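Local coordinates for protein methylmalonyl-CoA carboxyltransferase 12S subunit (Propionibacterium freudenreichii, PDB 1ON3) that transfers the carboxyl group of methylmalonyl-CoA to the biotin of the 1.3S subunit, as the hexameric core of the transcarboxylase complex, at residues G413-A417 against M418-D422; A351-V354 against N355-S359; A332-P335 against S336-S339; M391-A394 against Y395-T399. All blocks are in the same frame, centred on the assembly; numbering follows the deposited sequence.

Contact 1: G413-A417 against M418-D422. With MCA (methylmalonyl-coenzyme A), chain L.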
loop_
_atom_site.group_PDB
_atom_site.type_symbol
_atom_site.label_atom_id
_atom_site.label_comp_id
_atom_site.label_asym_id
_atom_site.label_seq_id
_atom_site.Cartn_x
_atom_site.Cartn_y
_atom_site.Cartn_z
ATOM N N GLY E 413 25.922 23.831 18.510
ATOM C CA GLY E 413 24.589 23.611 17.972
ATOM C C GLY E 413 24.279 24.356 16.696
ATOM O O GLY E 413 23.437 23.907 15.910
ATOM N N SER E 414 24.955 25.476 16.448
ATOM C CA SER E 414 24.648 26.230 15.237
ATOM C C SER E 414 25.146 25.467 14.020
ATOM O O SER E 414 24.558 25.553 12.946
ATOM C CB SER E 414 25.258 27.641 15.281
ATOM O OG SER E 414 26.667 27.610 15.171
ATOM N N TYR E 415 26.215 24.699 14.203
ATOM C CA TYR E 415 26.791 23.891 13.123
ATOM C C TYR E 415 25.828 22.740 12.828
ATOM O O TYR E 415 25.522 22.446 11.666
ATOM C CB TYR E 415 28.170 23.354 13.556
ATOM C CG TYR E 415 28.627 22.068 12.894
ATOM C CD1 TYR E 415 28.900 20.941 13.655
ATOM C CD2 TYR E 415 28.842 21.998 11.515
ATOM C CE1 TYR E 415 29.384 19.773 13.074
ATOM C CE2 TYR E 415 29.330 20.831 10.917
ATOM C CZ TYR E 415 29.603 19.726 11.706
ATOM O OH TYR E 415 30.126 18.574 11.141
ATOM N N LEU E 416 25.327 22.101 13.882
ATOM C CA LEU E 416 24.384 21.008 13.693
ATOM C C LEU E 416 23.136 21.513 12.984
ATOM O O LEU E 416 22.543 20.802 12.176
ATOM C CB LEU E 416 24.000 20.390 15.042
ATOM C CG LEU E 416 25.195 19.795 15.806
ATOM C CD1 LEU E 416 24.703 19.194 17.121
ATOM C CD2 LEU E 416 25.883 18.727 14.933
ATOM N N ALA E 417 22.747 22.743 13.298
ATOM C CA ALA E 417 21.561 23.362 12.706
ATOM C C ALA E 417 21.740 23.613 11.212
ATOM O O ALA E 417 20.757 23.798 10.494
ATOM C CB ALA E 417 21.250 24.662 13.415
ATOM N N MET E 418 22.992 23.630 10.756
ATOM C CA MET E 418 23.285 23.839 9.346
ATOM C C MET E 418 23.468 22.512 8.610
ATOM O O MET E 418 24.141 22.439 7.578
ATOM C CB MET E 418 24.522 24.713 9.168
ATOM C CG MET E 418 24.329 26.166 9.592
ATOM S SD MET E 418 23.113 27.036 8.578
ATOM C CE MET E 418 23.992 27.136 7.013
ATOM N N CYS E 419 22.871 21.467 9.177
ATOM C CA CYS E 419 22.860 20.128 8.603
ATOM C C CYS E 419 24.200 19.416 8.416
ATOM O O CYS E 419 24.757 19.415 7.318
ATOM C CB CYS E 419 22.126 20.160 7.258
ATOM S SG CYS E 419 21.559 18.546 6.697
ATOM N N ASN E 420 24.707 18.792 9.480
ATOM C CA ASN E 420 25.962 18.050 9.374
ATOM C C ASN E 420 25.587 16.596 9.064
ATOM O O ASN E 420 24.411 16.296 8.826
ATOM C CB ASN E 420 26.756 18.163 10.685
ATOM C CG ASN E 420 26.291 17.184 11.739
ATOM O OD1 ASN E 420 25.093 16.940 11.894
ATOM N ND2 ASN E 420 27.244 16.621 12.483
ATOM N N ARG E 421 26.562 15.686 9.063
ATOM C CA ARG E 421 26.279 14.283 8.759
ATOM C C ARG E 421 25.221 13.671 9.668
ATOM O O ARG E 421 24.396 12.862 9.238
ATOM C CB ARG E 421 27.557 13.453 8.887
ATOM C CG ARG E 421 27.332 11.967 8.757
ATOM C CD ARG E 421 27.692 11.503 7.373
ATOM N NE ARG E 421 29.103 11.759 7.111
ATOM C CZ ARG E 421 29.620 11.862 5.893
ATOM N NH1 ARG E 421 28.835 11.730 4.827
ATOM N NH2 ARG E 421 30.918 12.112 5.742
ATOM N N ASP E 422 25.265 14.044 10.942
ATOM C CA ASP E 422 24.335 13.503 11.912
ATOM C C ASP E 422 22.885 13.881 11.649
ATOM O O ASP E 422 21.980 13.162 12.074
ATOM C CB ASP E 422 24.794 13.893 13.316
ATOM C CG ASP E 422 26.188 13.343 13.627
ATOM O OD1 ASP E 422 26.343 12.108 13.559
ATOM O OD2 ASP E 422 27.117 14.134 13.911
HETATM C C8 MCA L . 30.246 21.243 33.480
HETATM N N9 MCA L . 31.394 20.482 33.718
HETATM C C4 MCA L . 31.811 20.086 32.465
HETATM C C5 MCA L . 30.877 20.639 31.560
HETATM N N7 MCA L . 29.904 21.363 32.224
HETATM N N3 MCA L . 32.914 19.304 32.135
HETATM C C2 MCA L . 33.032 19.100 30.778
HETATM N N1 MCA L . 32.192 19.582 29.809
HETATM C C6 MCA L . 31.093 20.364 30.160
HETATM N N6 MCA L . 30.306 20.806 29.173
HETATM C "C1'" MCA L . 32.048 20.136 34.860
HETATM C "C2'" MCA L . 32.589 21.405 35.513
HETATM O "O2'" MCA L . 33.769 21.825 34.887
HETATM C "C3'" MCA L . 32.682 20.964 36.963
HETATM O "O3'" MCA L . 33.930 20.311 37.188
HETATM C "C4'" MCA L . 31.449 20.046 37.163
HETATM O "O4'" MCA L . 31.137 19.565 35.799
HETATM C "C5'" MCA L . 30.106 20.690 37.695
HETATM O "O5'" MCA L . 30.311 21.863 37.839
HETATM P P1 MCA L . 30.350 23.019 38.610
HETATM O O11 MCA L . 31.027 24.071 38.056
HETATM O O12 MCA L . 30.901 22.404 39.659
HETATM O O6 MCA L . 28.866 23.665 38.866
HETATM P P2 MCA L . 27.704 24.295 39.027
HETATM O O21 MCA L . 28.438 25.294 39.648
HETATM O O22 MCA L . 26.596 23.623 39.546
HETATM O O7 MCA L . 27.316 24.871 37.566
HETATM C CPB MCA L . 27.261 24.203 36.562
HETATM C CPA MCA L . 26.945 24.642 35.142
HETATM C CP7 MCA L . 28.376 25.106 34.782
HETATM C CP9 MCA L . 25.761 25.632 35.068
HETATM C CP8 MCA L . 26.530 23.376 34.367
HETATM O OP3 MCA L . 29.244 24.230 34.877
HETATM C CP6 MCA L . 28.709 25.642 33.500
HETATM O OP2 MCA L . 27.994 26.605 33.059
HETATM N NP2 MCA L . 29.874 25.113 32.738
HETATM C CP5 MCA L . 29.551 24.687 31.417
HETATM C CP4 MCA L . 28.776 25.005 30.264
HETATM C CP3 MCA L . 29.184 24.889 28.873
HETATM O OP1 MCA L . 29.990 25.950 28.638
HETATM N NP1 MCA L . 28.935 23.954 27.755
HETATM C CP2 MCA L . 29.616 24.330 26.543
HETATM C CP1 MCA L . 28.977 23.550 25.471
HETATM P P3 MCA L . 34.952 19.788 38.398
HETATM O O31 MCA L . 35.185 21.230 38.759
HETATM O O32 MCA L . 36.151 19.150 37.734
HETATM O O33 MCA L . 34.409 19.015 39.581
HETATM S S MCA L . 29.482 23.751 24.036
HETATM C CS1 MCA L . 28.324 22.641 23.757
HETATM O OS1 MCA L . 27.495 22.005 24.470
HETATM C CS2 MCA L . 27.508 23.102 22.707
HETATM C CS3 MCA L . 27.478 22.356 21.606
HETATM C CS4 MCA L . 26.501 24.254 22.467
HETATM O OS4 MCA L . 25.932 24.716 23.443
HETATM O OS5 MCA L . 26.314 24.667 21.307
HETATM O O HOH W 1 26.859 21.505 8.979
HETATM O O HOH W 2 29.237 16.302 9.548
#
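Y415 and N420 meet where the short helix 412-416 of the crotonase-type C-terminal half runs out into a turn. Their side chains cross at about a right angle, with the phenol ring and the carboxamide turned 75° apart. The nearest approach is from N420 CB, which lies obliquely to the ring, 3.4 Å from Y415 CZ. L416 packs against the same asparagine differently: the two side chains run alongside each other in the same direction, and L416 CD2 comes within 3.5 Å of N420 ND2. N420 CG sits between its own backbone N and carbonyl carbon (chi1 82°), which sets the carboxamide beside that methyl group. ND2 then donates to D422 OD2 at 2.9 Å; it reaches the anti side of the carboxylate, out of its plane, and D422 is also paired with K156 of a second subunit. The backbone turns tightly here, since M418 N bonds to Y415 O and C419 N to L416 O. M418 CG also folds back against S414 O. One water joins Y415 OH to R421 N. At the other end, the helix start faces the substrate: G413 N donates to OS5, a carboxylate oxygen of methylmalonyl-CoA, across 2.9 Å and at a nearly straight N-H...O angle of 169°.

Contact 2: A351-V354 against N355-S359; sequences AEFV and NFCDS
With chi1 at -172° the F353 ring swings off opposite the backbone N, while C357 holds SG anti to the carbonyl carbon (chi1 -72°); one turn apart on helix 344-359, these two settings bring the thiol over a face of the phenyl ring. This is a Cys sulfur-aromatic contact: C357 SG lies 3.9 Å from the centroid of the F353 ring and 15° off the ring normal, displaced a little toward the rim. The nearest ring carbons are on the far side from CB, with F353 CZ 3.9 Å from C357 SG. Were F353 an alanine, the C357 thiol would probably lose its aromatic partner and a gap would open beside F320. The backbone beneath is regular helix. C357 N donates to F353 O at 3.0 Å, and N355, F356 and D358 bond in the same i to i-4 manner to A351, E352 and V354. N355 bends its side chain back toward the A351 carbonyl, CG 3.3 Å from A351 O. The helix is the crossover of a beta-alpha-beta unit between strands 326-333 and 364-370. F353 and C357 face F320 of strand 316-323, V354 meets A394 and Y395 of helix 384-397, and D358 reaches K517 and H518 of a second subunit.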
loop_
_atom_site.group_PDB
_atom_site.type_symbol
_atom_site.label_atom_id
_atom_site.label_comp_id
_atom_site.label_asym_id
_atom_site.label_seq_id
_atom_site.Cartn_x
_atom_site.Cartn_y
_atom_site.Cartn_z
ATOM N N ALA E 351 14.386 27.363 8.225
ATOM C CA ALA E 351 13.472 26.228 8.377
ATOM C C ALA E 351 12.357 26.187 7.335
ATOM O O ALA E 351 12.069 25.127 6.779
ATOM C CB ALA E 351 12.870 26.224 9.796
ATOM N N GLU E 352 11.733 27.336 7.076
ATOM C CA GLU E 352 10.645 27.398 6.099
ATOM C C GLU E 352 11.179 26.999 4.720
ATOM O O GLU E 352 10.556 26.205 4.014
ATOM C CB GLU E 352 10.048 28.812 6.016
ATOM C CG GLU E 352 8.825 28.908 5.049
ATOM C CD GLU E 352 8.376 30.347 4.784
ATOM O OE1 GLU E 352 9.235 31.210 4.496
ATOM O OE2 GLU E 352 7.162 30.616 4.855
ATOM N N PHE E 353 12.335 27.546 4.350
ATOM C CA PHE E 353 12.944 27.255 3.051
ATOM C C PHE E 353 13.269 25.768 2.948
ATOM O O PHE E 353 12.982 25.131 1.933
ATOM C CB PHE E 353 14.219 28.088 2.871
ATOM C CG PHE E 353 14.820 28.013 1.487
ATOM C CD1 PHE E 353 14.162 28.577 0.394
ATOM C CD2 PHE E 353 16.071 27.420 1.283
ATOM C CE1 PHE E 353 14.745 28.561 -0.888
ATOM C CE2 PHE E 353 16.661 27.398 0.001
ATOM C CZ PHE E 353 15.996 27.971 -1.080
ATOM N N VAL E 354 13.878 25.218 3.995
ATOM C CA VAL E 354 14.226 23.800 4.021
ATOM C C VAL E 354 12.973 22.921 3.879
ATOM O O VAL E 354 12.964 21.992 3.082
ATOM C CB VAL E 354 14.969 23.429 5.328
ATOM C CG1 VAL E 354 15.032 21.902 5.503
ATOM C CG2 VAL E 354 16.392 24.020 5.308
ATOM N N ASN E 355 11.911 23.212 4.630
ATOM C CA ASN E 355 10.688 22.400 4.513
ATOM C C ASN E 355 10.095 22.493 3.116
ATOM O O ASN E 355 9.629 21.489 2.565
ATOM C CB ASN E 355 9.621 22.830 5.528
ATOM C CG ASN E 355 10.006 22.496 6.953
ATOM O OD1 ASN E 355 10.659 21.478 7.206
ATOM N ND2 ASN E 355 9.588 23.339 7.899
ATOM N N PHE E 356 10.116 23.683 2.526
ATOM C CA PHE E 356 9.563 23.827 1.182
ATOM C C PHE E 356 10.348 22.996 0.157
ATOM O O PHE E 356 9.765 22.248 -0.627
ATOM C CB PHE E 356 9.576 25.286 0.718
ATOM C CG PHE E 356 9.087 25.453 -0.685
ATOM C CD1 PHE E 356 7.717 25.442 -0.961
ATOM C CD2 PHE E 356 9.993 25.475 -1.750
ATOM C CE1 PHE E 356 7.256 25.441 -2.283
ATOM C CE2 PHE E 356 9.545 25.470 -3.063
ATOM C CZ PHE E 356 8.171 25.450 -3.329
ATOM N N CYS E 357 11.670 23.153 0.155
ATOM C CA CYS E 357 12.517 22.422 -0.783
ATOM C C CYS E 357 12.294 20.936 -0.614
ATOM O O CYS E 357 12.164 20.214 -1.604
ATOM C CB CYS E 357 13.998 22.770 -0.580
ATOM S SG CYS E 357 14.439 24.440 -1.161
ATOM N N ASP E 358 12.220 20.478 0.633
ATOM C CA ASP E 358 11.994 19.063 0.872
ATOM C C ASP E 358 10.659 18.623 0.271
ATOM O O ASP E 358 10.585 17.583 -0.381
ATOM C CB ASP E 358 12.008 18.739 2.371
ATOM C CG ASP E 358 11.894 17.248 2.641
ATOM O OD1 ASP E 358 11.024 16.851 3.443
ATOM O OD2 ASP E 358 12.674 16.466 2.043
ATOM N N SER E 359 9.601 19.413 0.480
ATOM C CA SER E 359 8.290 19.063 -0.054
ATOM C C SER E 359 8.283 18.876 -1.553
ATOM O O SER E 359 7.595 17.992 -2.061
ATOM C CB SER E 359 7.248 20.134 0.278
ATOM O OG SER E 359 6.839 20.021 1.618
#

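Contact 3: A332-P335 against S336-S339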
loop_
_atom_site.group_PDB
_atom_site.type_symbol
_atom_site.label_atom_id
_atom_site.label_comp_id
_atom_site.label_asym_id
_atom_site.label_seq_id
_atom_site.Cartn_x
_atom_site.Cartn_y
_atom_site.Cartn_z
ATOM N N ALA E 332 22.986 29.498 3.484
ATOM C CA ALA E 332 24.338 29.902 3.820
ATOM C C ALA E 332 24.413 31.007 4.874
ATOM O O ALA E 332 23.637 31.963 4.839
ATOM C CB ALA E 332 25.035 30.360 2.530
ATOM N N ASN E 333 25.348 30.882 5.810
ATOM C CA ASN E 333 25.490 31.927 6.822
ATOM C C ASN E 333 26.169 33.139 6.187
ATOM O O ASN E 333 26.977 32.995 5.264
ATOM C CB ASN E 333 26.310 31.416 8.001
ATOM C CG ASN E 333 25.837 30.061 8.487
ATOM O OD1 ASN E 333 26.492 29.037 8.263
ATOM N ND2 ASN E 333 24.689 30.046 9.153
ATOM N N GLN E 334 25.852 34.329 6.690
ATOM C CA GLN E 334 26.408 35.580 6.156
ATOM C C GLN E 334 27.333 36.249 7.196
ATOM O O GLN E 334 26.885 37.066 7.993
ATOM C CB GLN E 334 25.247 36.520 5.791
ATOM C CG GLN E 334 25.654 37.845 5.140
ATOM C CD GLN E 334 26.374 37.647 3.825
ATOM O OE1 GLN E 334 27.533 37.230 3.796
ATOM N NE2 GLN E 334 25.685 37.936 2.720
ATOM N N PRO E 335 28.641 35.924 7.172
ATOM C CA PRO E 335 29.607 36.487 8.122
ATOM C C PRO E 335 29.642 38.008 8.206
ATOM O O PRO E 335 30.014 38.567 9.239
ATOM C CB PRO E 335 30.938 35.887 7.650
ATOM C CG PRO E 335 30.521 34.569 7.079
ATOM C CD PRO E 335 29.321 34.993 6.254
ATOM N N SER E 336 29.252 38.671 7.124
ATOM C CA SER E 336 29.249 40.123 7.089
ATOM C C SER E 336 28.088 40.777 7.840
ATOM O O SER E 336 28.018 42.003 7.910
ATOM C CB SER E 336 29.262 40.595 5.636
ATOM O OG SER E 336 28.298 39.887 4.873
ATOM N N VAL E 337 27.178 39.973 8.394
ATOM C CA VAL E 337 26.042 40.513 9.147
ATOM C C VAL E 337 25.920 39.783 10.486
ATOM O O VAL E 337 25.686 38.576 10.524
ATOM C CB VAL E 337 24.702 40.359 8.375
ATOM C CG1 VAL E 337 23.555 40.871 9.219
ATOM C CG2 VAL E 337 24.761 41.119 7.061
ATOM N N MET E 338 26.098 40.523 11.579
ATOM C CA MET E 338 26.023 39.959 12.916
ATOM C C MET E 338 26.948 38.755 13.084
ATOM O O MET E 338 26.596 37.791 13.768
ATOM C CB MET E 338 24.586 39.541 13.226
ATOM C CG MET E 338 23.612 40.700 13.382
ATOM S SD MET E 338 21.959 40.105 13.798
ATOM C CE MET E 338 21.356 39.788 12.178
ATOM N N SER E 339 28.129 38.827 12.465
ATOM C CA SER E 339 29.136 37.762 12.526
ATOM C C SER E 339 28.642 36.417 12.000
ATOM O O SER E 339 29.244 35.368 12.261
ATOM C CB SER E 339 29.645 37.581 13.961
ATOM O OG SER E 339 30.259 38.768 14.444
HETATM O O HOH W 3 29.598 40.746 10.761
#
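Q334 to V337 form a type I beta turn at the end of strand 326-333, where the chain leaves the C-terminal sheet on its way to helix 344-359. The defining hydrogen bond runs from V337 N to Q334 O, 2.9 Å long with an N-H...O angle of 163°. P335 and S336 fill the two central positions of the turn.

Among the polar side chains, Q334 OE1 and S336 OG come within 3.0 Å of each other. The Q334 chain starts with CG opposite the backbone N (chi1 -177°) and bends at chi2 (62°), which carries its carboxamide round beside the serine. Both groups have partners in the loop before helix 293-299: Q334 OE1 accepts from V292 N, Q334 NE2 donates to D291 OD1, and S336 OG bonds to Y290 O. The turn is thereby tied through its side chains to residues 290-292.

Apolar packing across the turn is slight: V337 CG2 rests 3.9 Å from Q334 CG as the two side chains pass at a slant. P335 adds packing outside the segments, on Y290 and on D369 of strand 364-370.

A weaker contact and a water link P335 with S339. S339 CA makes a CA-H...O contact with P335 O at 3.5 Å, and a single water spans the same two residues, giving a proton to P335 O at 2.7 Å and accepting one from S339 N at 3.0 Å.

Contact 4: M391-A394 against Y395-T399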
loop_
_atom_site.group_PDB
_atom_site.type_symbol
_atom_site.label_atom_id
_atom_site.label_comp_id
_atom_site.label_asym_id
_atom_site.label_seq_id
_atom_site.Cartn_x
_atom_site.Cartn_y
_atom_site.Cartn_z
ATOM N N MET E 391 15.195 24.538 12.704
ATOM C CA MET E 391 16.208 24.167 11.711
ATOM C C MET E 391 16.604 22.703 11.886
ATOM O O MET E 391 16.713 21.956 10.911
ATOM C CB MET E 391 17.445 25.059 11.849
ATOM C CG MET E 391 17.207 26.483 11.387
ATOM S SD MET E 391 18.662 27.526 11.550
ATOM C CE MET E 391 19.727 26.875 10.247
ATOM N N LEU E 392 16.840 22.294 13.133
ATOM C CA LEU E 392 17.190 20.908 13.405
ATOM C C LEU E 392 16.039 20.017 12.956
ATOM O O LEU E 392 16.248 18.950 12.379
ATOM C CB LEU E 392 17.435 20.710 14.899
ATOM C CG LEU E 392 18.563 21.587 15.435
ATOM C CD1 LEU E 392 18.517 21.615 16.967
ATOM C CD2 LEU E 392 19.893 21.056 14.905
ATOM N N TYR E 393 14.815 20.458 13.223
ATOM C CA TYR E 393 13.661 19.668 12.837
ATOM C C TYR E 393 13.559 19.536 11.319
ATOM O O TYR E 393 13.472 18.417 10.796
ATOM C CB TYR E 393 12.371 20.289 13.367
ATOM C CG TYR E 393 11.183 19.390 13.142
ATOM C CD1 TYR E 393 10.710 18.563 14.150
ATOM C CD2 TYR E 393 10.571 19.321 11.889
ATOM C CE1 TYR E 393 9.652 17.676 13.926
ATOM C CE2 TYR E 393 9.525 18.440 11.650
ATOM C CZ TYR E 393 9.070 17.623 12.671
ATOM O OH TYR E 393 8.037 16.748 12.418
ATOM N N ALA E 394 13.548 20.674 10.625
ATOM C CA ALA E 394 13.414 20.680 9.171
ATOM C C ALA E 394 14.474 19.837 8.475
ATOM O O ALA E 394 14.155 19.025 7.609
ATOM C CB ALA E 394 13.446 22.115 8.634
ATOM N N TYR E 395 15.739 20.020 8.839
ATOM C CA TYR E 395 16.785 19.221 8.205
ATOM C C TYR E 395 16.679 17.731 8.554
ATOM O O TYR E 395 16.797 16.878 7.668
ATOM C CB TYR E 395 18.165 19.759 8.589
ATOM C CG TYR E 395 18.622 20.912 7.725
ATOM C CD1 TYR E 395 18.964 22.133 8.290
ATOM C CD2 TYR E 395 18.735 20.767 6.340
ATOM C CE1 TYR E 395 19.408 23.188 7.508
ATOM C CE2 TYR E 395 19.184 21.822 5.543
ATOM C CZ TYR E 395 19.517 23.027 6.139
ATOM O OH TYR E 395 19.953 24.079 5.373
ATOM N N SER E 396 16.442 17.405 9.828
ATOM C CA SER E 396 16.331 15.994 10.235
ATOM C C SER E 396 15.166 15.268 9.555
ATOM O O SER E 396 15.222 14.072 9.331
ATOM C CB SER E 396 16.175 15.862 11.761
ATOM O OG SER E 396 17.267 16.459 12.448
ATOM N N GLU E 397 14.101 15.996 9.241
ATOM C CA GLU E 397 12.944 15.394 8.585
ATOM C C GLU E 397 13.147 15.323 7.064
ATOM O O GLU E 397 12.585 14.462 6.391
ATOM C CB GLU E 397 11.689 16.222 8.876
ATOM C CG GLU E 397 10.412 15.655 8.276
ATOM C CD GLU E 397 9.967 14.360 8.936
ATOM O OE1 GLU E 397 9.029 13.723 8.417
ATOM O OE2 GLU E 397 10.545 13.978 9.977
ATOM N N ALA E 398 13.934 16.242 6.528
ATOM C CA ALA E 398 14.134 16.284 5.084
ATOM C C ALA E 398 14.747 15.011 4.515
ATOM O O ALA E 398 15.658 14.427 5.113
ATOM C CB ALA E 398 14.985 17.507 4.703
ATOM N N THR E 399 14.239 14.583 3.357
ATOM C CA THR E 399 14.743 13.382 2.696
ATOM C C THR E 399 15.370 13.670 1.321
ATOM O O THR E 399 15.888 12.762 0.662
ATOM C CB THR E 399 13.631 12.309 2.552
ATOM O OG1 THR E 399 12.525 12.864 1.834
ATOM C CG2 THR E 399 13.155 11.833 3.938
HETATM O O HOH W 4 9.263 13.917 12.346
#
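S396 turns back on L392 in the last turns of helix 384-397, a serine side chain folding onto the i-4 carbonyl of its own helix. From the backbone outward, S396 N donates to L392 O at 3.0 Å, the ordinary helical bond. CB comes next, 3.2 Å from L392 O. With OG anti to the carbonyl carbon (chi1 -58°), the hydroxyl at the tip swings toward the same oxygen and donates to it across 2.7 Å. L392 O therefore takes two protons, and the donors come from opposite faces of its carbonyl plane, OG tilted 28° and N tilted 30°. With an alanine here L392 O would keep the backbone N-H but is likely to lose the second donor on its other face.

S396 packs on F159 and E397 on V162 of a second subunit, so this face of the helix belongs to the subunit interface. Y393 and E397 point the same way side by side, Y393 CE2 4.2 Å from E397 CB. The carboxylate of E397 is modelled in two conformers, which leaves its pairing with R513 and its water link to Y393 OH doubtful.

The helix ends at E397, and A398, the first residue to leave helical angles, still donates its N to A394 O. One residue before the serine, Y395 N bonds to M391 O, and the Y395 hydroxyl bonds to Q366 OE1 of strand 364-370. Y395 CD1 comes to 3.5 Å from M391 O, which sits obliquely to the ring.

Along the chain the order is contact 3, contact 2, contact 4, contact 1, all within the C-terminal carboxyltransferase half. Strand 326-333 leads through the turn of contact 3 to helix 344-359 of contact 2; helices 344-359 and 384-397 then pack together, contacts 2 and 4 having centres 9 Å apart and D358 OD2 probably hydrogen-bonded to T399 N at 2.8 Å. Contact 4 in turn meets contact 1, with centres 10 Å apart and C419 CB 3.6 Å from Y395 CD2. M418 CE reaches N333 OD1 of contact 3 at 3.4 Å. Packing thus runs continuously from the beta-alpha-beta crossover to the substrate-binding helix, and contacts 1, 2 and 4 also touch a second subunit.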